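Local atomic coordinates of glycosylation Associate Protein 2 (Streptococcus agalactiae serotype V, PDB entry 6OYC), a protein that probably works in the accessory Sec system, as one member of a complex of glycosylation-associated proteins that supports the glycosylation and export of bacterial surface glycoproteins. Residues Ile200-Ser205 with Glu224-Leu229; Ser205-Val208 with Asp214-Lys217; Lys217-Glu222 with Gly238-Lys243. One frame throughout, in Å; residues are numbered along the deposited sequence.

Contact 1: residues Ile200-Ser205 with Glu224-Leu229; sequences IRLVIS and EDLNQL
Leu226 carries nearly the whole contact, pushing one methyl against each of two side chains on the same face of strand 198-208. Its CD1 sits 3.5 Å from Ile200 CG1 and 3.7 Å from Ile200 CD1. The other branch, CD2, lies 3.8 Å from Leu202 CB and 3.9 Å from Leu202 CD2, so the fork of Leu226 straddles the pair. Its CG stands anti to the carbonyl carbon (chi1 -65°), which keeps the fork directed at the strand. In Ile200 a chi1 of 61° swings CG1 and CD1 toward Leu226, although the CB itself does not point there. Phe221 also touches Leu226, and His192 touches Ile200, which makes this a small apolar core at the start of strand 198-208, between its sheet and strand 185-195 of the other antiparallel sheet, closed by the turn.

The far side of that turn is polar and exposed. There the Glu224 carboxylate takes Asn227 ND2 at OE2 and Gln228 NE2 at OE1, each at 3.0 Å. Each bond lies nearly in its amide plane, but OE2 is met from well above the carboxylate plane and OE1 on its syn side, 32° out of plane. Arg201 pairs with Glu222 instead. The turn is thus held from within by its own polar groups, while its attachment to strand 198-208 here rests on dispersion and methyl burial.

Contact 2: residues Ser205-Val208 with Asp214-Lys217; sequences SLIV and DIAK
Leu206 O is approached by two groups of the facing strand: Ala216 N donates a hydrogen bond of 2.8 Å, and Ile215 CA lies 3.3 Å from the same oxygen in a CA-H...O contact. This is the end of the beta hairpin made by strands 198-208 and 215-222, and it contains a beta bulge, since Ala216 and Lys217 together stand opposite Leu206. Ala216 has a helical backbone (phi/psi -81/-20°) inside the strand, which inserts the additional residue. Leu206 N, for its part, bonds to Lys217 O at 2.7 Å. Nearer the turn, regular pairing is back: Ile207 faces Ile215 as a non-hydrogen-bonded antiparallel pair, and Val208 N reaches Asp214 O at 2.8 Å. The short strand segments are far from straight antiparallel, their directions differing by 124°.

The side chains sort onto two faces. On one, Ile207 CG1 meets Ile215 CD1 at 3.6 Å, the two branches crossing obliquely, while Ile215 CG2 lies against Ser205 CB. The OG of that serine looks to Glu218 and Lys243. On the other face Leu206, Val208 and Ala216 all rest on Ile236, so the bulge is backed by a neighbouring loop. The connecting turn is tied by Ser211, whose hydroxyl bonds to both Val208 O and Asp214 N. Val208 fits closely at this end: with CG2 anti to its carbonyl carbon and beside its N, that methyl points across the hairpin, 3.4 Å from Ala216 CB and 3.5 Å from the carboxylate oxygen Asp214 OD2.

Contact 3: residues Lys217-Glu222 with Gly238-Lys243; sequences KEWYFE and GSLAVK. With SO4 (sulfate ion), chain P.
Two strands that are not neighbours meet here through side chains alone, over the top and underneath the strand between them. Strands 215-222 and 238-247 flank strand 198-208 in an antiparallel sheet, and even Glu218 and Leu240, the closest residues by backbone, have CA atoms 9.2 Å apart. Each face of the sheet supplies one bridge.

On the face of Ser205 and Val203, Glu218 OE1 and Lys243 NZ form a long salt bridge of 3.6 Å, the side chains crossing at about a right angle. Glu218 runs out extended beyond CG, whereas the lysine bends at chi2 and chi3 to bring its amine back over the middle strand. Lys243 NZ also hydrogen-bonds to Ser205 OG of the central strand; that hydroxyl lies very close to Glu218 OE1 as well, probably a hydrogen bond, though modelled too short for its length to be trusted. Across the sheet, Trp219 and Leu240 pack on the apolar face, Trp219 CZ3 lying 4.2 Å from Leu240 CD2; Ile204 and Leu206 fill in alongside them.

At the NE1 edge of the indole sits a sulfate, probably from the crystallisation liquor. Trp219 NE1 donates to sulfate O3 at 3.1 Å (N-H...O angle 160°) and more weakly to O1, which sits in the ring plane. Lys217 lays its CG 3.5 Å above the ring plane and forms a cation-pi pair with the indole, while its amine makes a long, weak ion pair with the sulfate. The edge of the sheet can accept a small anion here, at least in the crystal, without evidence of a biological role; the strands themselves are linked by one charge pair and one modest apolar touch.

Overall arrangement
Following the chain, residues 200-208 follow one strand, and contact 2 closes the shortest loop by folding 214-217 back on 205-208 at the hairpin tip. The returning strand, 215-222, leads into the turn 224-229, where contact 1 closes a longer loop that encloses contact 2. The chain then passes through strand 230-232 of the other sheet before entering strand 238-247, and contact 3 reaches back to 217-222, so its segments alternate with those of contact 1 and the two cross. Contacts 2 and 3 share Lys217, and contacts 1 and 2 share Ser205. Together they tie three strands of one antiparallel sheet to the turn leaving its edge.

Contact 1: residues Ile200-Ser205 with Glu224-Leu229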
loop_
_atom_site.group_PDB
_atom_site.type_symbol
_atom_site.label_atom_id
_atom_site.label_comp_id
_atom_site.label_asym_id
_atom_site.label_seq_id
_atom_site.Cartn_x
_atom_site.Cartn_y
_atom_site.Cartn_z
ATOM N N ILE B 200 -7.342 21.177 16.809
ATOM C CA ILE B 200 -6.768 20.088 17.583
ATOM C C ILE B 200 -5.260 20.083 17.385
ATOM O O ILE B 200 -4.748 20.427 16.311
ATOM C CB ILE B 200 -7.372 18.711 17.224
ATOM C CG1 ILE B 200 -7.117 18.376 15.765
ATOM C CG2 ILE B 200 -8.868 18.673 17.526
ATOM C CD1 ILE B 200 -7.545 16.974 15.398
ATOM N N ARG B 201 -4.552 19.690 18.448
ATOM C CA ARG B 201 -3.103 19.564 18.462
ATOM C C ARG B 201 -2.701 18.195 19.004
ATOM O O ARG B 201 -3.162 17.771 20.070
ATOM C CB ARG B 201 -2.449 20.664 19.305
ATOM C CG ARG B 201 -0.948 20.426 19.471
ATOM C CD ARG B 201 -0.291 21.427 20.409
ATOM N NE ARG B 201 -0.309 22.767 19.837
ATOM C CZ ARG B 201 -0.355 23.894 20.539
ATOM N NH1 ARG B 201 -0.377 23.873 21.866
ATOM N NH2 ARG B 201 -0.380 25.051 19.899
ATOM N N LEU B 202 -1.817 17.527 18.286
ATOM C CA LEU B 202 -1.257 16.254 18.702
ATOM C C LEU B 202 0.126 16.495 19.294
ATOM O O LEU B 202 0.977 17.106 18.645
ATOM C CB LEU B 202 -1.164 15.320 17.498
ATOM C CG LEU B 202 -1.359 13.829 17.673
ATOM C CD1 LEU B 202 -2.709 13.547 18.322
ATOM C CD2 LEU B 202 -1.250 13.170 16.315
ATOM N N VAL B 203 0.350 16.021 20.519
ATOM C CA VAL B 203 1.662 16.071 21.156
ATOM C C VAL B 203 2.224 14.657 21.208
ATOM O O VAL B 203 1.547 13.718 21.640
ATOM C CB VAL B 203 1.599 16.707 22.555
ATOM C CG1 VAL B 203 2.947 16.627 23.227
ATOM C CG2 VAL B 203 1.129 18.148 22.446
ATOM N N ILE B 204 3.447 14.500 20.724
ATOM C CA ILE B 204 4.074 13.204 20.538
ATOM C C ILE B 204 5.395 13.256 21.283
ATOM O O ILE B 204 6.249 14.091 20.963
ATOM C CB ILE B 204 4.280 12.892 19.042
ATOM C CG1 ILE B 204 2.932 12.938 18.332
ATOM C CG2 ILE B 204 4.956 11.521 18.820
ATOM C CD1 ILE B 204 3.034 13.076 16.872
ATOM N N SER B 205 5.550 12.381 22.281
ATOM C CA SER B 205 6.709 12.357 23.175
ATOM C C SER B 205 7.507 11.064 22.990
ATOM O O SER B 205 6.957 9.959 23.114
ATOM C CB SER B 205 6.273 12.488 24.647
ATOM O OG SER B 205 5.445 13.622 24.882
ATOM N N GLU B 224 -3.795 21.815 10.008
ATOM C CA GLU B 224 -3.569 21.307 8.656
ATOM C C GLU B 224 -2.518 20.208 8.640
ATOM O O GLU B 224 -2.604 19.285 7.821
ATOM C CB GLU B 224 -3.178 22.452 7.717
ATOM C CG GLU B 224 -2.711 22.025 6.303
ATOM C CD GLU B 224 -3.724 21.150 5.524
ATOM O OE1 GLU B 224 -3.288 20.448 4.579
ATOM O OE2 GLU B 224 -4.945 21.176 5.832
ATOM N N ASP B 225 -1.538 20.278 9.546
ATOM C CA ASP B 225 -0.536 19.221 9.642
ATOM C C ASP B 225 -1.170 17.869 9.939
ATOM O O ASP B 225 -0.707 16.844 9.434
ATOM C CB ASP B 225 0.498 19.572 10.710
ATOM C CG ASP B 225 1.461 20.636 10.243
ATOM O OD1 ASP B 225 1.547 20.824 9.014
ATOM O OD2 ASP B 225 2.122 21.280 11.082
ATOM N N LEU B 226 -2.231 17.840 10.754
ATOM C CA LEU B 226 -2.847 16.559 11.095
ATOM C C LEU B 226 -3.617 15.952 9.938
ATOM O O LEU B 226 -3.994 14.780 10.026
ATOM C CB LEU B 226 -3.775 16.712 12.295
ATOM C CG LEU B 226 -3.011 17.082 13.561
ATOM C CD1 LEU B 226 -3.940 17.161 14.779
ATOM C CD2 LEU B 226 -1.886 16.081 13.795
ATOM N N ASN B 227 -3.876 16.731 8.883
ATOM C CA ASN B 227 -4.444 16.241 7.631
ATOM C C ASN B 227 -3.414 15.549 6.755
ATOM O O ASN B 227 -3.792 14.909 5.762
ATOM C CB ASN B 227 -5.066 17.396 6.834
ATOM C CG ASN B 227 -6.373 17.879 7.431
ATOM O OD1 ASN B 227 -7.111 17.117 8.059
ATOM N ND2 ASN B 227 -6.663 19.149 7.237
ATOM N N GLN B 228 -2.136 15.680 7.085
ATOM C CA GLN B 228 -1.047 15.172 6.275
ATOM C C GLN B 228 -0.328 14.053 7.006
ATOM O O GLN B 228 -0.389 13.929 8.231
ATOM C CB GLN B 228 -0.042 16.286 5.932
ATOM C CG GLN B 228 -0.630 17.435 5.120
ATOM C CD GLN B 228 -1.459 16.944 3.932
ATOM O OE1 GLN B 228 -1.150 15.913 3.320
ATOM N NE2 GLN B 228 -2.517 17.685 3.601
ATOM N N LEU B 229 0.369 13.242 6.224
ATOM C CA LEU B 229 1.320 12.301 6.785
ATOM C C LEU B 229 2.309 13.018 7.708
ATOM O O LEU B 229 2.765 14.131 7.432
ATOM C CB LEU B 229 2.048 11.598 5.640
ATOM C CG LEU B 229 2.435 10.149 5.886
ATOM C CD1 LEU B 229 1.182 9.284 6.052
ATOM C CD2 LEU B 229 3.283 9.664 4.720
#

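Contact 2: residues Ser205-Val208 with Asp214-Lys217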
loop_
_atom_site.group_PDB
_atom_site.type_symbol
_atom_site.label_atom_id
_atom_site.label_comp_id
_atom_site.label_asym_id
_atom_site.label_seq_id
_atom_site.Cartn_x
_atom_site.Cartn_y
_atom_site.Cartn_z
ATOM N N SER B 205 5.550 12.381 22.281
ATOM C CA SER B 205 6.709 12.357 23.175
ATOM C C SER B 205 7.507 11.064 22.990
ATOM O O SER B 205 6.957 9.959 23.114
ATOM C CB SER B 205 6.273 12.488 24.647
ATOM O OG SER B 205 5.445 13.622 24.882
ATOM N N LEU B 206 8.808 11.200 22.741
ATOM C CA LEU B 206 9.689 10.050 22.536
ATOM C C LEU B 206 10.326 9.637 23.866
ATOM O O LEU B 206 11.210 10.330 24.387
ATOM C CB LEU B 206 10.753 10.385 21.500
ATOM C CG LEU B 206 11.813 9.313 21.222
ATOM C CD1 LEU B 206 11.163 7.982 20.837
ATOM C CD2 LEU B 206 12.760 9.817 20.121
ATOM N N ILE B 207 9.886 8.501 24.408
ATOM C CA ILE B 207 10.447 7.930 25.632
ATOM C C ILE B 207 11.635 7.050 25.249
ATOM O O ILE B 207 11.477 6.097 24.481
ATOM C CB ILE B 207 9.380 7.123 26.404
ATOM C CG1 ILE B 207 8.185 8.016 26.778
ATOM C CG2 ILE B 207 9.982 6.456 27.661
ATOM C CD1 ILE B 207 6.824 7.337 26.626
ATOM N N VAL B 208 12.818 7.361 25.791
ATOM C CA VAL B 208 14.037 6.651 25.394
ATOM C C VAL B 208 13.932 5.181 25.743
ATOM O O VAL B 208 13.464 4.807 26.828
ATOM C CB VAL B 208 15.287 7.251 26.065
ATOM C CG1 VAL B 208 16.528 6.383 25.774
ATOM C CG2 VAL B 208 15.503 8.657 25.606
ATOM N N ASP B 214 12.204 8.924 30.364
ATOM C CA ASP B 214 13.144 9.889 29.799
ATOM C C ASP B 214 12.572 10.334 28.450
ATOM O O ASP B 214 12.645 9.596 27.466
ATOM C CB ASP B 214 14.535 9.269 29.678
ATOM C CG ASP B 214 15.580 10.231 29.091
ATOM O OD1 ASP B 214 15.306 11.439 28.947
ATOM O OD2 ASP B 214 16.697 9.771 28.758
ATOM N N ILE B 215 11.951 11.515 28.421
ATOM C CA ILE B 215 11.435 12.107 27.184
ATOM C C ILE B 215 12.620 12.752 26.469
ATOM O O ILE B 215 13.031 13.859 26.829
ATOM C CB ILE B 215 10.339 13.144 27.448
ATOM C CG1 ILE B 215 9.280 12.653 28.454
ATOM C CG2 ILE B 215 9.741 13.636 26.129
ATOM C CD1 ILE B 215 8.671 11.319 28.145
ATOM N N ALA B 216 13.168 12.091 25.448
ATOM C CA ALA B 216 14.294 12.696 24.737
ATOM C C ALA B 216 13.859 13.737 23.719
ATOM O O ALA B 216 14.677 14.571 23.323
ATOM C CB ALA B 216 15.132 11.633 24.012
ATOM N N LYS B 217 12.605 13.709 23.279
ATOM C CA LYS B 217 12.191 14.541 22.158
ATOM C C LYS B 217 10.675 14.590 22.133
ATOM O O LYS B 217 10.008 13.578 22.393
ATOM C CB LYS B 217 12.739 13.984 20.826
ATOM C CG LYS B 217 12.376 14.813 19.579
ATOM C CD LYS B 217 13.612 15.496 18.961
ATOM C CE LYS B 217 13.238 16.536 17.879
ATOM N NZ LYS B 217 12.413 17.700 18.373
#

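Contact 3: residues Lys217-Glu222 with Gly238-Lys243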
loop_
_atom_site.group_PDB
_atom_site.type_symbol
_atom_site.label_atom_id
_atom_site.label_comp_id
_atom_site.label_asym_id
_atom_site.label_seq_id
_atom_site.Cartn_x
_atom_site.Cartn_y
_atom_site.Cartn_z
ATOM N N LYS B 217 12.605 13.709 23.279
ATOM C CA LYS B 217 12.191 14.541 22.158
ATOM C C LYS B 217 10.675 14.590 22.133
ATOM O O LYS B 217 10.008 13.578 22.393
ATOM C CB LYS B 217 12.739 13.984 20.826
ATOM C CG LYS B 217 12.376 14.813 19.579
ATOM C CD LYS B 217 13.612 15.496 18.961
ATOM C CE LYS B 217 13.238 16.536 17.879
ATOM N NZ LYS B 217 12.413 17.700 18.373
ATOM N N GLU B 218 10.141 15.776 21.848
ATOM C CA GLU B 218 8.708 15.982 21.678
ATOM C C GLU B 218 8.473 16.760 20.399
ATOM O O GLU B 218 9.194 17.722 20.122
ATOM C CB GLU B 218 8.065 16.784 22.836
ATOM C CG GLU B 218 7.829 16.002 24.087
ATOM C CD GLU B 218 6.767 16.636 24.979
ATOM O OE1 GLU B 218 5.918 15.889 25.513
ATOM O OE2 GLU B 218 6.778 17.879 25.131
ATOM N N TRP B 219 7.437 16.364 19.655
ATOM C CA TRP B 219 6.907 17.125 18.533
ATOM C C TRP B 219 5.451 17.492 18.791
ATOM O O TRP B 219 4.767 16.870 19.614
ATOM C CB TRP B 219 6.966 16.331 17.226
ATOM C CG TRP B 219 8.288 15.722 16.832
ATOM C CD1 TRP B 219 9.151 16.200 15.888
ATOM C CD2 TRP B 219 8.859 14.493 17.310
ATOM N NE1 TRP B 219 10.228 15.361 15.767
ATOM C CE2 TRP B 219 10.071 14.299 16.614
ATOM C CE3 TRP B 219 8.469 13.544 18.264
ATOM C CZ2 TRP B 219 10.910 13.194 16.847
ATOM C CZ3 TRP B 219 9.291 12.443 18.490
ATOM C CH2 TRP B 219 10.504 12.275 17.781
ATOM N N TYR B 220 4.955 18.478 18.041
ATOM C CA TYR B 220 3.534 18.804 18.062
ATOM C C TYR B 220 3.058 19.041 16.636
ATOM O O TYR B 220 3.826 19.458 15.770
ATOM C CB TYR B 220 3.226 20.037 18.929
ATOM C CG TYR B 220 3.659 21.311 18.251
ATOM C CD1 TYR B 220 4.985 21.736 18.313
ATOM C CD2 TYR B 220 2.761 22.075 17.503
ATOM C CE1 TYR B 220 5.402 22.891 17.661
ATOM C CE2 TYR B 220 3.179 23.232 16.845
ATOM C CZ TYR B 220 4.500 23.630 16.931
ATOM O OH TYR B 220 4.932 24.776 16.289
ATOM N N PHE B 221 1.779 18.772 16.401
ATOM C CA PHE B 221 1.180 18.994 15.092
ATOM C C PHE B 221 -0.269 19.398 15.299
ATOM O O PHE B 221 -0.987 18.776 16.095
ATOM C CB PHE B 221 1.289 17.733 14.207
ATOM C CG PHE B 221 2.709 17.309 13.953
ATOM C CD1 PHE B 221 3.463 17.922 12.960
ATOM C CD2 PHE B 221 3.308 16.337 14.748
ATOM C CE1 PHE B 221 4.788 17.567 12.761
ATOM C CE2 PHE B 221 4.621 15.974 14.554
ATOM C CZ PHE B 221 5.369 16.580 13.556
ATOM N N GLU B 222 -0.700 20.434 14.598
ATOM C CA GLU B 222 -2.059 20.922 14.751
ATOM C C GLU B 222 -2.656 21.173 13.380
ATOM O O GLU B 222 -1.957 21.140 12.364
ATOM C CB GLU B 222 -2.102 22.189 15.597
ATOM C CG GLU B 222 -1.186 23.263 15.095
ATOM C CD GLU B 222 -0.869 24.294 16.158
ATOM O OE1 GLU B 222 -0.068 23.994 17.069
ATOM O OE2 GLU B 222 -1.420 25.408 16.085
ATOM N N GLY B 238 13.271 4.368 20.922
ATOM C CA GLY B 238 12.374 4.287 22.064
ATOM C C GLY B 238 10.932 3.984 21.706
ATOM O O GLY B 238 10.664 3.150 20.832
ATOM N N SER B 239 9.982 4.646 22.370
ATOM C CA SER B 239 8.589 4.514 21.975
ATOM C C SER B 239 7.885 5.841 22.194
ATOM O O SER B 239 8.378 6.722 22.909
ATOM C CB SER B 239 7.871 3.389 22.729
ATOM O OG SER B 239 7.927 3.573 24.128
ATOM N N LEU B 240 6.734 5.981 21.547
ATOM C CA LEU B 240 5.992 7.229 21.527
ATOM C C LEU B 240 4.797 7.167 22.467
ATOM O O LEU B 240 4.080 6.166 22.507
ATOM C CB LEU B 240 5.483 7.536 20.123
ATOM C CG LEU B 240 6.505 7.712 19.016
ATOM C CD1 LEU B 240 5.773 8.088 17.722
ATOM C CD2 LEU B 240 7.543 8.768 19.432
ATOM N N ALA B 241 4.574 8.253 23.199
ATOM C CA ALA B 241 3.300 8.523 23.853
ATOM C C ALA B 241 2.583 9.636 23.099
ATOM O O ALA B 241 3.205 10.630 22.706
ATOM C CB ALA B 241 3.500 8.926 25.312
ATOM N N VAL B 242 1.280 9.471 22.881
ATOM C CA VAL B 242 0.517 10.374 22.026
ATOM C C VAL B 242 -0.609 10.970 22.843
ATOM O O VAL B 242 -1.372 10.225 23.472
ATOM C CB VAL B 242 -0.040 9.652 20.785
ATOM C CG1 VAL B 242 -0.881 10.610 19.941
ATOM C CG2 VAL B 242 1.091 9.091 19.973
ATOM N N LYS B 243 -0.689 12.312 22.855
ATOM C CA LYS B 243 -1.742 13.082 23.508
ATOM C C LYS B 243 -2.395 14.016 22.491
ATOM O O LYS B 243 -1.731 14.534 21.593
ATOM C CB LYS B 243 -1.190 13.924 24.680
ATOM C CG LYS B 243 -0.510 13.115 25.775
ATOM C CD LYS B 243 0.671 13.861 26.397
ATOM C CE LYS B 243 1.995 13.529 25.697
ATOM N NZ LYS B 243 3.165 13.874 26.580
HETATM S S SO4 P . 12.963 17.325 14.126
HETATM O O1 SO4 P . 11.573 17.752 14.080
HETATM O O2 SO4 P . 13.667 18.148 15.107
HETATM O O3 SO4 P . 12.999 15.909 14.503
HETATM O O4 SO4 P . 13.559 17.508 12.795
#